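Local structure of histidyl-trna synthetase (1H4V) at residues Arg259-Val271 with Ala281-Glu293. The protein attaches L-histidine to tRNA(His) in an ATP-dependent reaction that releases AMP and diphosphate. Residues are numbered along the deposited sequence; the frame is centred on the assembly and turned at random.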
loop_
_atom_site.group_PDB
_atom_site.type_symbol
_atom_site.label_atom_id
_atom_site.label_comp_id
_atom_site.label_asym_id
_atom_site.label_seq_id
_atom_site.Cartn_x
_atom_site.Cartn_y
_atom_site.Cartn_z
ATOM N N ARG A 259 16.228 -10.004 24.119
ATOM C CA ARG A 259 15.897 -8.647 23.697
ATOM C C ARG A 259 16.831 -7.731 24.482
ATOM O O ARG A 259 16.643 -7.521 25.682
ATOM C CB ARG A 259 14.441 -8.321 24.033
ATOM C CG ARG A 259 13.415 -9.315 23.495
ATOM C CD ARG A 259 13.270 -9.292 21.980
ATOM N NE ARG A 259 12.198 -10.190 21.559
ATOM C CZ ARG A 259 11.997 -10.606 20.317
ATOM N NH1 ARG A 259 12.797 -10.205 19.347
ATOM N NH2 ARG A 259 10.999 -11.439 20.050
ATOM N N GLY A 260 17.836 -7.197 23.798
ATOM C CA GLY A 260 18.818 -6.347 24.446
ATOM C C GLY A 260 18.415 -4.942 24.840
ATOM O O GLY A 260 18.894 -4.427 25.855
ATOM N N LEU A 261 17.542 -4.315 24.056
ATOM C CA LEU A 261 17.114 -2.950 24.346
ATOM C C LEU A 261 16.397 -2.835 25.680
ATOM O O LEU A 261 15.628 -3.714 26.064
ATOM C CB LEU A 261 16.230 -2.422 23.219
ATOM C CG LEU A 261 16.932 -2.357 21.859
ATOM C CD1 LEU A 261 15.942 -1.904 20.797
ATOM C CD2 LEU A 261 18.122 -1.404 21.935
ATOM N N ASP A 262 16.650 -1.730 26.375
ATOM C CA ASP A 262 16.074 -1.481 27.692
ATOM C C ASP A 262 14.551 -1.354 27.800
ATOM O O ASP A 262 14.002 -1.452 28.899
ATOM C CB ASP A 262 16.725 -0.236 28.301
ATOM C CG ASP A 262 18.197 -0.448 28.639
ATOM O OD1 ASP A 262 18.484 -1.173 29.615
ATOM O OD2 ASP A 262 19.066 0.108 27.926
ATOM N N TYR A 263 13.855 -1.142 26.690
ATOM C CA TYR A 263 12.408 -1.006 26.782
ATOM C C TYR A 263 11.631 -2.306 26.590
ATOM O O TYR A 263 10.410 -2.327 26.741
ATOM C CB TYR A 263 11.904 0.084 25.818
ATOM C CG TYR A 263 12.156 -0.149 24.342
ATOM C CD1 TYR A 263 11.362 -1.032 23.608
ATOM C CD2 TYR A 263 13.147 0.560 23.667
ATOM C CE1 TYR A 263 11.543 -1.196 22.239
ATOM C CE2 TYR A 263 13.335 0.403 22.302
ATOM C CZ TYR A 263 12.529 -0.474 21.592
ATOM O OH TYR A 263 12.712 -0.634 20.236
ATOM N N TYR A 264 12.334 -3.390 26.272
ATOM C CA TYR A 264 11.682 -4.682 26.104
ATOM C C TYR A 264 11.513 -5.302 27.475
ATOM O O TYR A 264 12.451 -5.329 28.279
ATOM C CB TYR A 264 12.500 -5.609 25.206
ATOM C CG TYR A 264 12.423 -5.247 23.741
ATOM C CD1 TYR A 264 13.521 -4.693 23.077
ATOM C CD2 TYR A 264 11.248 -5.450 23.017
ATOM C CE1 TYR A 264 13.448 -4.353 21.726
ATOM C CE2 TYR A 264 11.165 -5.114 21.669
ATOM C CZ TYR A 264 12.266 -4.569 21.031
ATOM O OH TYR A 264 12.190 -4.250 19.700
ATOM N N VAL A 265 10.315 -5.807 27.737
ATOM C CA VAL A 265 10.003 -6.389 29.033
ATOM C C VAL A 265 9.182 -7.675 28.894
ATOM O O VAL A 265 8.456 -7.864 27.920
ATOM C CB VAL A 265 9.240 -5.329 29.890
ATOM C CG1 VAL A 265 7.942 -5.889 30.423
ATOM C CG2 VAL A 265 10.129 -4.830 31.009
ATOM N N ARG A 266 9.317 -8.557 29.878
ATOM C CA ARG A 266 8.599 -9.822 29.909
ATOM C C ARG A 266 8.553 -10.573 28.578
ATOM O O ARG A 266 9.580 -10.738 27.917
ATOM C CB ARG A 266 7.185 -9.594 30.460
ATOM C CG ARG A 266 7.216 -8.994 31.855
ATOM C CD ARG A 266 5.856 -8.830 32.521
ATOM N NE ARG A 266 6.056 -8.212 33.832
ATOM C CZ ARG A 266 5.111 -8.007 34.740
ATOM N NH1 ARG A 266 3.858 -8.363 34.508
ATOM N NH2 ARG A 266 5.434 -7.445 35.892
ATOM N N THR A 267 7.360 -11.015 28.196
ATOM C CA THR A 267 7.142 -11.794 26.976
ATOM C C THR A 267 7.942 -11.472 25.719
ATOM O O THR A 267 8.083 -10.323 25.314
ATOM C CB THR A 267 5.656 -11.773 26.571
ATOM O OG1 THR A 267 4.848 -12.018 27.725
ATOM C CG2 THR A 267 5.366 -12.858 25.554
ATOM N N ALA A 268 8.461 -12.524 25.106
ATOM C CA ALA A 268 9.195 -12.421 23.853
ATOM C C ALA A 268 8.842 -13.727 23.166
ATOM O O ALA A 268 8.688 -14.754 23.833
ATOM C CB ALA A 268 10.681 -12.338 24.100
ATOM N N PHE A 269 8.704 -13.706 21.848
ATOM C CA PHE A 269 8.352 -14.927 21.153
ATOM C C PHE A 269 8.677 -14.842 19.684
ATOM O O PHE A 269 8.843 -13.757 19.133
ATOM C CB PHE A 269 6.860 -15.226 21.335
ATOM C CG PHE A 269 5.962 -14.213 20.708
ATOM C CD1 PHE A 269 5.537 -14.363 19.391
ATOM C CD2 PHE A 269 5.538 -13.099 21.431
ATOM C CE1 PHE A 269 4.699 -13.415 18.795
ATOM C CE2 PHE A 269 4.702 -12.145 20.850
ATOM C CZ PHE A 269 4.279 -12.305 19.523
ATOM N N GLU A 270 8.759 -16.007 19.060
ATOM C CA GLU A 270 9.067 -16.112 17.649
ATOM C C GLU A 270 8.425 -17.364 17.079
ATOM O O GLU A 270 8.140 -18.321 17.810
ATOM C CB GLU A 270 10.584 -16.174 17.437
ATOM C CG GLU A 270 11.221 -14.832 17.184
ATOM C CD GLU A 270 12.743 -14.897 17.126
ATOM O OE1 GLU A 270 13.271 -15.845 16.501
ATOM O OE2 GLU A 270 13.411 -13.996 17.697
ATOM N N VAL A 271 8.182 -17.336 15.771
ATOM C CA VAL A 271 7.610 -18.468 15.063
ATOM C C VAL A 271 8.605 -18.814 13.960
ATOM O O VAL A 271 8.903 -17.982 13.101
ATOM C CB VAL A 271 6.246 -18.122 14.444
ATOM C CG1 VAL A 271 5.644 -19.358 13.804
ATOM C CG2 VAL A 271 5.320 -17.592 15.507
ATOM N N ALA A 281 13.152 -17.600 10.988
ATOM C CA ALA A 281 12.078 -16.958 11.738
ATOM C C ALA A 281 11.200 -16.164 10.785
ATOM O O ALA A 281 11.688 -15.309 10.047
ATOM C CB ALA A 281 12.650 -16.032 12.801
ATOM N N LEU A 282 9.903 -16.451 10.800
ATOM C CA LEU A 282 8.961 -15.758 9.925
ATOM C C LEU A 282 8.499 -14.455 10.557
ATOM O O LEU A 282 8.186 -13.489 9.861
ATOM C CB LEU A 282 7.757 -16.654 9.648
ATOM C CG LEU A 282 8.144 -17.972 8.978
ATOM C CD1 LEU A 282 6.927 -18.852 8.799
ATOM C CD2 LEU A 282 8.795 -17.667 7.632
ATOM N N GLY A 283 8.468 -14.441 11.885
ATOM C CA GLY A 283 8.038 -13.262 12.608
ATOM C C GLY A 283 8.136 -13.496 14.102
ATOM O O GLY A 283 8.429 -14.606 14.545
ATOM N N GLY A 284 7.892 -12.453 14.884
ATOM C CA GLY A 284 7.977 -12.589 16.323
ATOM C C GLY A 284 7.717 -11.261 16.989
ATOM O O GLY A 284 7.392 -10.280 16.324
ATOM N N GLY A 285 7.856 -11.216 18.306
ATOM C CA GLY A 285 7.611 -9.972 19.007
ATOM C C GLY A 285 7.650 -10.105 20.511
ATOM O O GLY A 285 8.428 -10.871 21.064
ATOM N N GLY A 286 6.799 -9.347 21.180
ATOM C CA GLY A 286 6.775 -9.400 22.624
ATOM C C GLY A 286 6.333 -8.092 23.233
ATOM O O GLY A 286 5.909 -7.176 22.531
ATOM N N ARG A 287 6.444 -8.015 24.553
ATOM C CA ARG A 287 6.036 -6.846 25.315
ATOM C C ARG A 287 7.148 -5.796 25.339
ATOM O O ARG A 287 8.334 -6.135 25.371
ATOM C CB ARG A 287 5.644 -7.318 26.722
ATOM C CG ARG A 287 5.138 -6.254 27.672
ATOM C CD ARG A 287 4.466 -6.927 28.860
ATOM N NE ARG A 287 3.156 -7.480 28.509
ATOM C CZ ARG A 287 2.072 -6.734 28.298
ATOM N NH1 ARG A 287 2.140 -5.410 28.403
ATOM N NH2 ARG A 287 0.913 -7.301 27.989
ATOM N N TYR A 288 6.761 -4.524 25.312
ATOM C CA TYR A 288 7.720 -3.416 25.296
ATOM C C TYR A 288 7.199 -2.191 26.035
ATOM O O TYR A 288 7.062 -1.114 25.450
ATOM C CB TYR A 288 8.013 -3.028 23.856
ATOM C CG TYR A 288 6.754 -2.814 23.053
ATOM C CD1 TYR A 288 6.047 -1.610 23.123
ATOM C CD2 TYR A 288 6.239 -3.836 22.253
ATOM C CE1 TYR A 288 4.866 -1.432 22.424
ATOM C CE2 TYR A 288 5.057 -3.668 21.551
ATOM C CZ TYR A 288 4.376 -2.466 21.642
ATOM O OH TYR A 288 3.189 -2.312 20.977
ATOM N N ASP A 289 6.956 -2.348 27.327
ATOM C CA ASP A 289 6.407 -1.281 28.153
ATOM C C ASP A 289 7.101 0.085 28.278
ATOM O O ASP A 289 6.433 1.070 28.584
ATOM C CB ASP A 289 6.120 -1.854 29.546
ATOM C CG ASP A 289 5.139 -3.031 29.496
ATOM O OD1 ASP A 289 4.937 -3.690 30.536
ATOM O OD2 ASP A 289 4.572 -3.296 28.409
ATOM N N GLY A 290 8.403 0.180 28.034
ATOM C CA GLY A 290 9.054 1.479 28.173
ATOM C C GLY A 290 9.300 2.326 26.925
ATOM O O GLY A 290 9.943 3.375 27.000
ATOM N N LEU A 291 8.780 1.897 25.780
ATOM C CA LEU A 291 8.988 2.622 24.535
ATOM C C LEU A 291 8.263 3.967 24.469
ATOM O O LEU A 291 8.796 4.940 23.928
ATOM C CB LEU A 291 8.580 1.743 23.340
ATOM C CG LEU A 291 8.637 2.377 21.947
ATOM C CD1 LEU A 291 10.059 2.749 21.594
ATOM C CD2 LEU A 291 8.091 1.396 20.937
ATOM N N SER A 292 7.054 4.025 25.013
ATOM C CA SER A 292 6.278 5.261 24.997
ATOM C C SER A 292 7.001 6.406 25.706
ATOM O O SER A 292 7.122 7.505 25.169
ATOM C CB SER A 292 4.918 5.031 25.649
ATOM O OG SER A 292 4.148 6.221 25.630
ATOM N N GLU A 293 7.471 6.150 26.922
ATOM C CA GLU A 293 8.182 7.170 27.689
ATOM C C GLU A 293 9.435 7.605 26.944
ATOM O O GLU A 293 9.843 8.767 26.998
ATOM C CB GLU A 293 8.530 6.628 29.081
ATOM C CG GLU A 293 7.341 6.653 30.040
ATOM C CD GLU A 293 7.432 5.617 31.148
ATOM O OE1 GLU A 293 7.210 4.416 30.865
ATOM O OE2 GLU A 293 7.720 6.003 32.306
HETATM O O HOH W 1 9.751 -8.498 25.056
#
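Strands 267-271 and 281-287 form an antiparallel beta hairpin in the catalytic domain, with F269 lying flat on the glycine run of its partner strand. F269 and G285 make a hydrogen-bonded pair, G285 N reaching F269 O at 2.8 Å and F269 N returning to G285 O at 3.0 Å. R259 NH2 adds a weak, bent hydrogen bond to the same G285 O. With CG between the backbone N and the carbonyl carbon (chi1 65°), the F269 ring folds back across the neighbouring strand, and G285 CA makes a CH-pi contact 4.3 Å from the ring centroid. The F269 side chain also touches V144 and L147 of helix 137-153. Trimming this ring to an alanine is likely to strip the G285 backbone of its aromatic cover and leave V144 and L147 without their packing partner. At G286 the adjacent strand comes so near that a CB would collide with T267 O.

The hairpin belongs to the central, largely antiparallel sheet of the class II synthetase fold, between strands 160-165 and 302-308. Beyond G286, R287 N donates a hydrogen bond to T267 O, while the R287 side chain runs alongside V265, CG lying 3.9 Å from V265 CG1. A bend at chi3 (-74°) turns its guanidinium so that NH1 makes a salt bridge to the syn lone pair of D289 OD2, which lies close to the guanidinium plane and also accepts from G302 N; NH2 pairs with D140.

In the loop ahead of strand 267-271, the Y263 ring receives L291 CD1 over the centre of one face, 4.1 Å from the centroid, and Y288 CB at its edge.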